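PDB 4OM9: serine protease pet from Escherichia coli, which acts as a secreted serine protease and enterotoxin of enteroaggregative strains, probably cleaving the cytoskeletal protein alpha-fodrin inside host cells. Local coordinates for residues G653-T658 against V670-V675; S694-T699 against P723-A728; D708-G713 against T742-A747; Q746-G751 against D787-G792. One frame throughout, in Å; residues are numbered along the deposited sequence.

Interaction 1 (G653-T658 against V670-V675); sequences GGIMAT and VTLNTV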
loop_
_atom_site.group_PDB
_atom_site.type_symbol
_atom_site.label_atom_id
_atom_site.label_comp_id
_atom_site.label_asym_id
_atom_site.label_seq_id
_atom_site.Cartn_x
_atom_site.Cartn_y
_atom_site.Cartn_z
ATOM N N GLY A 653 4.947 11.920 11.533
ATOM C CA GLY A 653 4.827 11.740 12.971
ATOM C C GLY A 653 6.039 12.262 13.715
ATOM O O GLY A 653 6.610 13.278 13.338
ATOM N N GLY A 654 6.437 11.575 14.777
ATOM C CA GLY A 654 7.588 12.008 15.548
ATOM C C GLY A 654 8.525 10.867 15.875
ATOM O O GLY A 654 8.141 9.699 15.770
ATOM N N ILE A 655 9.748 11.216 16.271
ATOM C CA ILE A 655 10.780 10.237 16.599
ATOM C C ILE A 655 11.503 10.521 17.936
ATOM O O ILE A 655 12.186 11.552 18.113
ATOM C CB ILE A 655 11.835 10.152 15.467
ATOM C CG1 ILE A 655 11.157 9.939 14.097
ATOM C CG2 ILE A 655 12.844 9.058 15.765
ATOM C CD1 ILE A 655 12.090 9.473 12.975
ATOM N N MET A 656 11.347 9.595 18.876
ATOM C CA MET A 656 12.132 9.590 20.107
ATOM C C MET A 656 13.119 8.437 20.062
ATOM O O MET A 656 12.725 7.271 20.096
ATOM C CB MET A 656 11.243 9.452 21.339
ATOM C CG MET A 656 10.075 10.391 21.368
ATOM S SD MET A 656 8.829 9.895 22.575
ATOM C CE MET A 656 7.625 11.214 22.381
ATOM N N ALA A 657 14.401 8.755 20.020
ATOM C CA ALA A 657 15.414 7.735 19.815
ATOM C C ALA A 657 16.591 7.872 20.785
ATOM O O ALA A 657 16.921 8.956 21.237
ATOM C CB ALA A 657 15.911 7.782 18.349
ATOM N N THR A 658 17.217 6.752 21.099
ATOM C CA THR A 658 18.435 6.745 21.885
ATOM C C THR A 658 19.450 5.893 21.127
ATOM O O THR A 658 19.157 4.745 20.781
ATOM C CB THR A 658 18.195 6.185 23.312
ATOM O OG1 THR A 658 17.325 7.066 24.035
ATOM C CG2 THR A 658 19.509 6.052 24.071
ATOM N N VAL A 670 9.193 13.097 4.533
ATOM C CA VAL A 670 9.012 13.071 5.969
ATOM C C VAL A 670 8.417 14.355 6.532
ATOM O O VAL A 670 8.895 15.455 6.222
ATOM C CB VAL A 670 10.344 12.830 6.670
ATOM C CG1 VAL A 670 10.149 12.816 8.175
ATOM C CG2 VAL A 670 10.974 11.532 6.177
ATOM N N THR A 671 7.401 14.205 7.375
ATOM C CA THR A 671 6.779 15.320 8.076
ATOM C C THR A 671 6.770 15.138 9.598
ATOM O O THR A 671 5.903 14.471 10.159
ATOM C CB THR A 671 5.345 15.527 7.613
ATOM O OG1 THR A 671 5.335 15.728 6.194
ATOM C CG2 THR A 671 4.720 16.724 8.321
ATOM N N LEU A 672 7.734 15.735 10.276
ATOM C CA LEU A 672 7.778 15.610 11.712
ATOM C C LEU A 672 6.824 16.603 12.354
ATOM O O LEU A 672 7.204 17.731 12.668
ATOM C CB LEU A 672 9.198 15.805 12.210
ATOM C CG LEU A 672 10.183 14.843 11.539
ATOM C CD1 LEU A 672 11.591 15.007 12.105
ATOM C CD2 LEU A 672 9.711 13.401 11.666
ATOM N N ASN A 673 5.574 16.178 12.538
ATOM C CA ASN A 673 4.563 17.010 13.192
ATOM C C ASN A 673 4.281 16.559 14.622
ATOM O O ASN A 673 3.274 16.932 15.219
ATOM C CB ASN A 673 3.262 17.042 12.370
ATOM C CG ASN A 673 2.614 15.664 12.196
ATOM O OD1 ASN A 673 3.043 14.670 12.774
ATOM N ND2 ASN A 673 1.561 15.619 11.402
ATOM N N THR A 674 5.197 15.764 15.162
ATOM C CA THR A 674 5.188 15.380 16.567
ATOM C C THR A 674 6.594 15.608 17.106
ATOM O O THR A 674 7.568 15.406 16.384
ATOM C CB THR A 674 4.750 13.894 16.754
ATOM O OG1 THR A 674 3.320 13.814 16.781
ATOM C CG2 THR A 674 5.299 13.321 18.036
ATOM N N VAL A 675 6.695 16.029 18.364
ATOM C CA VAL A 675 7.974 16.418 18.957
ATOM C C VAL A 675 9.026 15.318 18.877
ATOM O O VAL A 675 8.797 14.205 19.320
ATOM C CB VAL A 675 7.801 16.825 20.441
ATOM C CG1 VAL A 675 9.157 17.115 21.074
ATOM C CG2 VAL A 675 6.871 18.027 20.565
#

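Interaction 2 (S694-T699 against P723-A728); sequences SSSLFT and PSMFYA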
loop_
_atom_site.group_PDB
_atom_site.type_symbol
_atom_site.label_atom_id
_atom_site.label_comp_id
_atom_site.label_asym_id
_atom_site.label_seq_id
_atom_site.Cartn_x
_atom_site.Cartn_y
_atom_site.Cartn_z
ATOM N N SER A 694 7.524 20.452 11.497
ATOM C CA SER A 694 6.658 21.517 11.986
ATOM C C SER A 694 6.529 21.435 13.494
ATOM O O SER A 694 5.797 22.200 14.126
ATOM C CB SER A 694 5.278 21.431 11.331
ATOM O OG SER A 694 5.388 21.435 9.916
ATOM N N SER A 695 7.253 20.485 14.063
ATOM C CA SER A 695 7.194 20.210 15.485
ATOM C C SER A 695 8.611 20.254 16.030
ATOM O O SER A 695 9.557 19.941 15.306
ATOM C CB SER A 695 6.532 18.844 15.732
ATOM O OG SER A 695 6.417 18.556 17.112
ATOM N N SER A 696 8.760 20.639 17.293
ATOM C CA SER A 696 10.084 20.765 17.914
ATOM C C SER A 696 11.008 19.562 17.687
ATOM O O SER A 696 10.583 18.409 17.793
ATOM C CB SER A 696 9.940 20.983 19.421
ATOM O OG SER A 696 9.608 22.318 19.740
ATOM N N LEU A 697 12.275 19.836 17.393
ATOM C CA LEU A 697 13.266 18.779 17.275
ATOM C C LEU A 697 14.544 19.105 18.045
ATOM O O LEU A 697 15.280 20.010 17.676
ATOM C CB LEU A 697 13.591 18.516 15.811
ATOM C CG LEU A 697 14.649 17.444 15.544
ATOM C CD1 LEU A 697 14.203 16.536 14.416
ATOM C CD2 LEU A 697 15.987 18.085 15.209
ATOM N N PHE A 698 14.793 18.353 19.114
ATOM C CA PHE A 698 15.992 18.501 19.931
ATOM C C PHE A 698 16.907 17.318 19.699
ATOM O O PHE A 698 16.442 16.190 19.565
ATOM C CB PHE A 698 15.651 18.590 21.416
ATOM C CG PHE A 698 14.502 19.495 21.719
ATOM C CD1 PHE A 698 13.198 19.042 21.612
ATOM C CD2 PHE A 698 14.720 20.799 22.119
ATOM C CE1 PHE A 698 12.136 19.873 21.889
ATOM C CE2 PHE A 698 13.664 21.638 22.393
ATOM C CZ PHE A 698 12.370 21.178 22.281
ATOM N N THR A 699 18.210 17.570 19.654
ATOM C CA THR A 699 19.165 16.501 19.420
ATOM C C THR A 699 20.519 16.809 20.050
ATOM O O THR A 699 21.093 17.881 19.844
ATOM C CB THR A 699 19.347 16.248 17.931
ATOM O OG1 THR A 699 18.080 15.912 17.363
ATOM C CG2 THR A 699 20.293 15.094 17.705
ATOM N N PRO A 723 1.121 28.101 16.429
ATOM C CA PRO A 723 2.053 28.311 17.544
ATOM C C PRO A 723 3.482 27.873 17.199
ATOM O O PRO A 723 3.681 27.075 16.280
ATOM C CB PRO A 723 1.464 27.443 18.658
ATOM C CG PRO A 723 0.821 26.331 17.937
ATOM C CD PRO A 723 0.254 26.933 16.666
ATOM N N SER A 724 4.456 28.385 17.946
ATOM C CA SER A 724 5.874 28.220 17.618
ATOM C C SER A 724 6.515 27.020 18.302
ATOM O O SER A 724 5.845 26.297 19.035
ATOM C CB SER A 724 6.638 29.489 17.995
ATOM O OG SER A 724 7.899 29.177 18.560
ATOM N N MET A 725 7.810 26.809 18.054
ATOM C CA MET A 725 8.578 25.747 18.723
ATOM C C MET A 725 10.105 25.866 18.490
ATOM O O MET A 725 10.565 26.814 17.856
ATOM C CB MET A 725 8.070 24.368 18.278
ATOM C CG MET A 725 7.522 24.277 16.861
ATOM S SD MET A 725 8.815 24.088 15.635
ATOM C CE MET A 725 9.278 25.791 15.317
ATOM N N PHE A 726 10.888 24.918 19.007
ATOM C CA PHE A 726 12.354 25.019 18.945
ATOM C C PHE A 726 13.047 23.914 18.147
ATOM O O PHE A 726 12.554 22.799 18.043
ATOM C CB PHE A 726 12.973 25.005 20.349
ATOM C CG PHE A 726 12.155 25.693 21.400
ATOM C CD1 PHE A 726 11.719 26.994 21.228
ATOM C CD2 PHE A 726 11.844 25.034 22.582
ATOM C CE1 PHE A 726 10.976 27.617 22.208
ATOM C CE2 PHE A 726 11.101 25.653 23.564
ATOM C CZ PHE A 726 10.666 26.943 23.378
ATOM N N TYR A 727 14.227 24.229 17.626
ATOM C CA TYR A 727 15.098 23.216 17.044
ATOM C C TYR A 727 16.514 23.372 17.570
ATOM O O TYR A 727 17.221 24.305 17.189
ATOM C CB TYR A 727 15.113 23.300 15.521
ATOM C CG TYR A 727 13.756 23.223 14.880
ATOM C CD1 TYR A 727 13.151 21.995 14.631
ATOM C CD2 TYR A 727 13.079 24.380 14.516
ATOM C CE1 TYR A 727 11.905 21.925 14.047
ATOM C CE2 TYR A 727 11.847 24.324 13.924
ATOM C CZ TYR A 727 11.259 23.096 13.690
ATOM O OH TYR A 727 10.013 23.048 13.102
ATOM N N ALA A 728 16.929 22.461 18.443
ATOM C CA ALA A 728 18.305 22.439 18.917
ATOM C C ALA A 728 19.046 21.253 18.314
ATOM O O ALA A 728 18.517 20.133 18.267
ATOM C CB ALA A 728 18.351 22.378 20.437
#

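Interaction 3 (D708-G713 against T742-A747); sequences DLTLTG and TAKNQA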
loop_
_atom_site.group_PDB
_atom_site.type_symbol
_atom_site.label_atom_id
_atom_site.label_comp_id
_atom_site.label_asym_id
_atom_site.label_seq_id
_atom_site.Cartn_x
_atom_site.Cartn_y
_atom_site.Cartn_z
ATOM N N ASP A 708 16.338 18.584 0.980
ATOM C CA ASP A 708 15.597 19.732 1.498
ATOM C C ASP A 708 15.199 19.503 2.957
ATOM O O ASP A 708 14.562 18.503 3.294
ATOM C CB ASP A 708 14.356 20.008 0.654
ATOM C CG ASP A 708 14.688 20.336 -0.803
ATOM O OD1 ASP A 708 15.879 20.326 -1.173
ATOM O OD2 ASP A 708 13.751 20.594 -1.586
ATOM N N LEU A 709 15.597 20.432 3.820
ATOM C CA LEU A 709 15.203 20.420 5.224
ATOM C C LEU A 709 14.551 21.750 5.606
ATOM O O LEU A 709 15.151 22.829 5.482
ATOM C CB LEU A 709 16.402 20.132 6.127
ATOM C CG LEU A 709 16.136 20.159 7.634
ATOM C CD1 LEU A 709 15.085 19.071 8.042
ATOM C CD2 LEU A 709 17.428 19.977 8.387
ATOM N N THR A 710 13.309 21.663 6.061
ATOM C CA THR A 710 12.544 22.837 6.422
ATOM C C THR A 710 12.059 22.738 7.863
ATOM O O THR A 710 11.510 21.719 8.284
ATOM C CB THR A 710 11.350 23.021 5.493
ATOM O OG1 THR A 710 11.804 23.016 4.136
ATOM C CG2 THR A 710 10.656 24.333 5.784
ATOM N N LEU A 711 12.267 23.808 8.615
ATOM C CA LEU A 711 11.906 23.841 10.019
ATOM C C LEU A 711 10.936 24.990 10.285
ATOM O O LEU A 711 11.232 26.147 9.980
ATOM C CB LEU A 711 13.164 23.968 10.865
ATOM C CG LEU A 711 14.273 22.996 10.466
ATOM C CD1 LEU A 711 15.542 23.269 11.260
ATOM C CD2 LEU A 711 13.798 21.570 10.672
ATOM N N THR A 712 9.762 24.667 10.821
ATOM C CA THR A 712 8.687 25.649 10.956
ATOM C C THR A 712 7.922 25.482 12.245
ATOM O O THR A 712 7.905 24.398 12.819
ATOM C CB THR A 712 7.632 25.544 9.837
ATOM O OG1 THR A 712 6.743 24.473 10.151
ATOM C CG2 THR A 712 8.256 25.299 8.471
ATOM N N GLY A 713 7.243 26.545 12.666
ATOM C CA GLY A 713 6.350 26.478 13.808
ATOM C C GLY A 713 5.243 25.479 13.572
ATOM O O GLY A 713 5.030 25.044 12.441
ATOM N N THR A 742 15.914 25.401 5.157
ATOM C CA THR A 742 14.957 26.474 5.346
ATOM C C THR A 742 14.367 26.513 6.757
ATOM O O THR A 742 13.867 25.513 7.266
ATOM C CB THR A 742 13.801 26.368 4.314
ATOM O OG1 THR A 742 14.337 26.429 2.989
ATOM C CG2 THR A 742 12.785 27.490 4.493
ATOM N N ALA A 743 14.434 27.680 7.386
ATOM C CA ALA A 743 13.767 27.907 8.657
ATOM C C ALA A 743 12.841 29.101 8.509
ATOM O O ALA A 743 13.230 30.123 7.942
ATOM C CB ALA A 743 14.773 28.135 9.766
ATOM N N LYS A 744 11.620 28.975 9.017
ATOM C CA LYS A 744 10.593 29.992 8.814
ATOM C C LYS A 744 9.383 29.775 9.716
ATOM O O LYS A 744 9.260 28.734 10.363
ATOM C CB LYS A 744 10.140 30.000 7.355
ATOM C CG LYS A 744 9.347 28.771 6.961
ATOM C CD LYS A 744 9.088 28.735 5.462
ATOM C CE LYS A 744 8.352 27.457 5.060
ATOM N NZ LYS A 744 7.956 27.442 3.621
ATOM N N ASN A 745 8.495 30.767 9.744
ATOM C CA ASN A 745 7.216 30.667 10.446
ATOM C C ASN A 745 7.328 30.295 11.917
ATOM O O ASN A 745 6.959 29.197 12.307
ATOM C CB ASN A 745 6.310 29.656 9.742
ATOM C CG ASN A 745 5.479 30.286 8.644
ATOM O OD1 ASN A 745 5.938 30.443 7.511
ATOM N ND2 ASN A 745 4.246 30.656 8.974
ATOM N N GLN A 746 7.826 31.226 12.723
ATOM C CA GLN A 746 7.937 31.045 14.170
ATOM C C GLN A 746 8.775 29.819 14.520
ATOM O O GLN A 746 8.364 28.948 15.289
ATOM C CB GLN A 746 6.546 30.976 14.802
ATOM C CG GLN A 746 5.867 32.339 14.857
ATOM C CD GLN A 746 4.416 32.265 15.262
ATOM O OE1 GLN A 746 3.869 31.182 15.450
ATOM N NE2 GLN A 746 3.782 33.421 15.400
ATOM N N ALA A 747 9.962 29.777 13.927
ATOM C CA ALA A 747 10.956 28.759 14.195
ATOM C C ALA A 747 12.140 29.363 14.943
ATOM O O ALA A 747 12.699 30.365 14.512
ATOM C CB ALA A 747 11.422 28.128 12.899
#

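Interaction 4 (Q746-G751 against D787-G792); sequences QASVTG and DTSYQG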
loop_
_atom_site.group_PDB
_atom_site.type_symbol
_atom_site.label_atom_id
_atom_site.label_comp_id
_atom_site.label_asym_id
_atom_site.label_seq_id
_atom_site.Cartn_x
_atom_site.Cartn_y
_atom_site.Cartn_z
ATOM N N GLN A 746 7.826 31.226 12.723
ATOM C CA GLN A 746 7.937 31.045 14.170
ATOM C C GLN A 746 8.775 29.819 14.520
ATOM O O GLN A 746 8.364 28.948 15.289
ATOM C CB GLN A 746 6.546 30.976 14.802
ATOM C CG GLN A 746 5.867 32.339 14.857
ATOM C CD GLN A 746 4.416 32.265 15.262
ATOM O OE1 GLN A 746 3.869 31.182 15.450
ATOM N NE2 GLN A 746 3.782 33.421 15.400
ATOM N N ALA A 747 9.962 29.777 13.927
ATOM C CA ALA A 747 10.956 28.759 14.195
ATOM C C ALA A 747 12.140 29.363 14.943
ATOM O O ALA A 747 12.699 30.365 14.512
ATOM C CB ALA A 747 11.422 28.128 12.899
ATOM N N SER A 748 12.522 28.750 16.056
ATOM C CA SER A 748 13.701 29.177 16.797
ATOM C C SER A 748 14.779 28.096 16.739
ATOM O O SER A 748 14.645 27.051 17.358
ATOM C CB SER A 748 13.337 29.497 18.244
ATOM O OG SER A 748 14.495 29.809 18.992
ATOM N N VAL A 749 15.846 28.361 15.993
ATOM C CA VAL A 749 16.827 27.340 15.641
ATOM C C VAL A 749 18.180 27.565 16.302
ATOM O O VAL A 749 18.844 28.571 16.052
ATOM C CB VAL A 749 17.040 27.293 14.119
ATOM C CG1 VAL A 749 18.013 26.186 13.743
ATOM C CG2 VAL A 749 15.716 27.121 13.413
ATOM N N THR A 750 18.598 26.613 17.132
ATOM C CA THR A 750 19.885 26.709 17.812
ATOM C C THR A 750 20.835 25.651 17.251
ATOM O O THR A 750 20.403 24.576 16.843
ATOM C CB THR A 750 19.723 26.544 19.354
ATOM O OG1 THR A 750 18.844 27.557 19.858
ATOM C CG2 THR A 750 21.060 26.656 20.079
ATOM N N GLY A 751 22.127 25.966 17.211
ATOM C CA GLY A 751 23.132 25.013 16.776
ATOM C C GLY A 751 23.786 25.452 15.486
ATOM O O GLY A 751 23.098 25.853 14.545
ATOM N N ASP A 787 9.285 35.957 11.569
ATOM C CA ASP A 787 9.013 35.038 12.657
ATOM C C ASP A 787 10.082 33.948 12.684
ATOM O O ASP A 787 9.778 32.782 12.512
ATOM C CB ASP A 787 7.619 34.431 12.499
ATOM C CG ASP A 787 7.293 34.090 11.053
ATOM O OD1 ASP A 787 8.230 33.790 10.279
ATOM O OD2 ASP A 787 6.101 34.127 10.690
ATOM N N THR A 788 11.343 34.323 12.869
ATOM C CA THR A 788 12.397 33.316 12.849
ATOM C C THR A 788 13.666 33.780 13.532
ATOM O O THR A 788 14.228 34.819 13.187
ATOM C CB THR A 788 12.751 32.890 11.399
ATOM O OG1 THR A 788 11.593 32.330 10.761
ATOM C CG2 THR A 788 13.872 31.854 11.400
ATOM N N SER A 789 14.122 33.009 14.509
ATOM C CA SER A 789 15.419 33.283 15.105
ATOM C C SER A 789 16.315 32.069 14.922
ATOM O O SER A 789 15.842 30.932 14.906
ATOM C CB SER A 789 15.293 33.644 16.586
ATOM O OG SER A 789 15.106 32.481 17.375
ATOM N N TYR A 790 17.604 32.340 14.755
ATOM C CA TYR A 790 18.632 31.327 14.653
ATOM C C TYR A 790 19.806 31.712 15.532
ATOM O O TYR A 790 19.995 32.901 15.819
ATOM C CB TYR A 790 19.084 31.149 13.197
ATOM C CG TYR A 790 20.394 30.414 13.098
ATOM C CD1 TYR A 790 20.443 29.030 13.190
ATOM C CD2 TYR A 790 21.590 31.109 12.970
ATOM C CE1 TYR A 790 21.646 28.360 13.133
ATOM C CE2 TYR A 790 22.789 30.451 12.912
ATOM C CZ TYR A 790 22.817 29.083 12.996
ATOM O OH TYR A 790 24.027 28.443 12.939
ATOM N N GLN A 791 20.591 30.724 15.969
ATOM C CA GLN A 791 21.903 31.010 16.581
ATOM C C GLN A 791 22.821 29.788 16.606
ATOM O O GLN A 791 22.416 28.719 17.020
ATOM C CB GLN A 791 21.747 31.581 18.007
ATOM C CG GLN A 791 21.073 30.648 18.987
ATOM C CD GLN A 791 21.537 30.942 20.414
ATOM O OE1 GLN A 791 22.676 30.629 20.781
ATOM N NE2 GLN A 791 20.673 31.560 21.212
ATOM N N GLY A 792 24.065 29.962 16.173
ATOM C CA GLY A 792 24.540 31.251 15.714
ATOM C C GLY A 792 25.947 31.241 15.161
ATOM O O GLY A 792 26.741 32.093 15.520
#

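Interaction 1 (G653-T658 against V670-V675)
The contact of Gly653 and Gly654 with Leu672, Asn673 and Thr674 is a backbone-led meeting of two equivalent corners in neighbouring coils, each lying where one strand of a beta-helix coil gives way to the next. Its one regular bond runs from Gly653 N to Thr671 O at 3.1 Å, with an N-H...O angle of 161°. The carbonyl of Gly653 then faces the turn centred on Leu672, an inverse gamma turn. Leu672 CA comes within 3.1 Å of Gly653 O in a CA-H...O contact, and Thr674 N gives the same oxygen a weak hydrogen bond of 3.4 Å.

Three side chains close round this glycine pair. Asn673, with CG lodged between its backbone N and carbonyl carbon (chi1 61°), swings OD1 back to 3.4 Å from Gly653 CA. Thr674 points toward the pair: its CB lies 3.5 Å from Gly654 N, and its methyl CG2 rests 3.6 Å from Gly654 CA, so branched carbon packs directly on bare main chain. On the inner side Leu672 reaches with CD2 to 3.5 Å from Gly653 O, and the same methyl looks loosely toward Ile655 CG1. Ile655 N is taken up by Ser676 OG, at the start of strand 676-679 in the next coil, while Thr674 also touches Asn604 from the preceding coil. Corners stacked in this way, coil upon coil, belong to the right-handed parallel beta-helix of autotransporter passenger domains.

Interaction 2 (S694-T699 against P723-A728)
Phe726 N gives its hydrogen to Ser696 OG at 3.0 Å, nearly straight at 162°, so a serine hydroxyl takes a place where a main-chain carbonyl might be expected. Ser696 turns OG beside its own backbone N (chi1 -79°), which brings the oxygen over the start of strand 725-728. The next rung is regular: Leu697 N reaches Phe726 O at 3.0 Å. Beyond it the ladder slackens, since Ala728 N to Leu697 O and Thr699 N to Ala728 O are both weak; the strands diverge by 26°. This is the parallel pairing of neighbouring coils in a beta-helix, Leu697 beside Tyr727 and Phe698 beside Ala728, each pair sharing one face.

On the buried face Leu697 CB sits 3.7 Å from Tyr727 CD1. The tyrosine ring runs back along the chain, its CE1 3.3 Å from Ser695 O, and its hydroxyl is hydrogen-bonded to Thr712 O on another strand of the coil. On the outer face the two phenylalanines meet at their edges with the ring planes steeply inclined, Phe698 CE2 lying 3.9 Å from Phe726 CD2, while Phe698 CD2 also approaches the methyl of Ala728.

Interaction 3 (D708-G713 against T742-A747)
Lys744 runs its aliphatic chain alongside Thr712 and slantwise past Thr710: CG is 3.9 Å from Thr712 CG2, and CE is the same distance from Thr710 CG2. Its first bend sets CG between backbone N and carbonyl carbon (chi1 70°), after which the chain runs fully extended, back across the row of methyls. Thr742 lies beside Thr710 and points the same way, each with its CG2 anti to the backbone N. The outcome is a ribbon of threonine methyls and lysine methylenes on one face of the strand pair.

Beneath it the parallel ladder is regular. Thr742 N binds Leu709 O at 2.7 Å, Thr742 O accepts Leu711 N, and Leu711 O accepts Lys744 N at 3.0 Å. The ladder ends at a bend, where Asn745 and Gln746 both take left-handed backbone angles and turn the chain. The bend brings Asn745 O to Gly713 N, a bond of 2.7 Å, and swings the methyl of Ala747 to 3.5 Å from Leu711 O. Thr712 holds its OG1 toward Gly713 O at 2.9 Å and makes a second, weak bond to Ser694 OG, so the hydroxyl links its own bend to the coil before.

On the opposite face, Leu711 and Ala743 turn into the interior, where Leu711 meets Tyr727 and Ala693. Strand 708-712 is flanked by strand 690-693 of one coil and strand 740-744 of the next, while the bend after Lys744 feeds directly into strand 747-755, which pairs with strand 725-729.

Interaction 4 (Q746-G751 against D787-G792)
Val749 N and Val749 O are both engaged by the facing strand, the amide giving to Ser789 O at 2.8 Å and the carbonyl receiving Gln791 N. The ladder extends both ways from there: Ser789 N gives to Ala747 O at 3.0 Å, and Gly751 N to Gln791 O at 2.8 Å. At the start, Asp787 O takes a weak, long bond from Ala747 N and a shorter one from Thr788 OG1, which approaches from above the carbonyl plane. The Asp787 carboxylate has its OD1 hydrogen-bonded to Ser765 OG and, weakly, to Asn745 N.

Two hydroxyls form a chain of bonds on the face bearing Ser748 and Ser789. Ser748 OG, anti to its backbone N (chi1 175°), gives its proton to Ser789 OG at 3.2 Å, and Ser789 OG has a further weak bond to Met782 O. Inside, Val749 CB stands at the edge of the Tyr790 ring, in its plane, with Val749 CG1 3.8 Å from Tyr790 CD1; the ring stacks with Phe763, and its OH meets Ser793 N. Backbone bonds satisfy the groups that face across the pair, so the side chains, hydroxyls on one face and Val749 with Tyr790 on the other, set the two faces apart.

Overall arrangement
Taken together, the contacts show a beta-helix varying what decorates a repeated frame: interactions 2 to 4 repeat parallel coil-to-coil pairing, while interaction 1 stacks corners. Interactions 2 and 3 are buried, whereas 1 and 4 are only partly so. Interaction 1 is the least regular, packed on glycine main chain; interaction 4 has the most nearly parallel strands, 3° apart. Interactions 2 and 4 lie side by side, strands 725-729 and 747-755 being neighbours, and interactions 3 and 4 share Gln746 and Ala747. Val675 N packs on Ser695 OG between interactions 1 and 2. Aromatic rings dominate interaction 2, whereas threonine methyls and a lysine chain mark interaction 3.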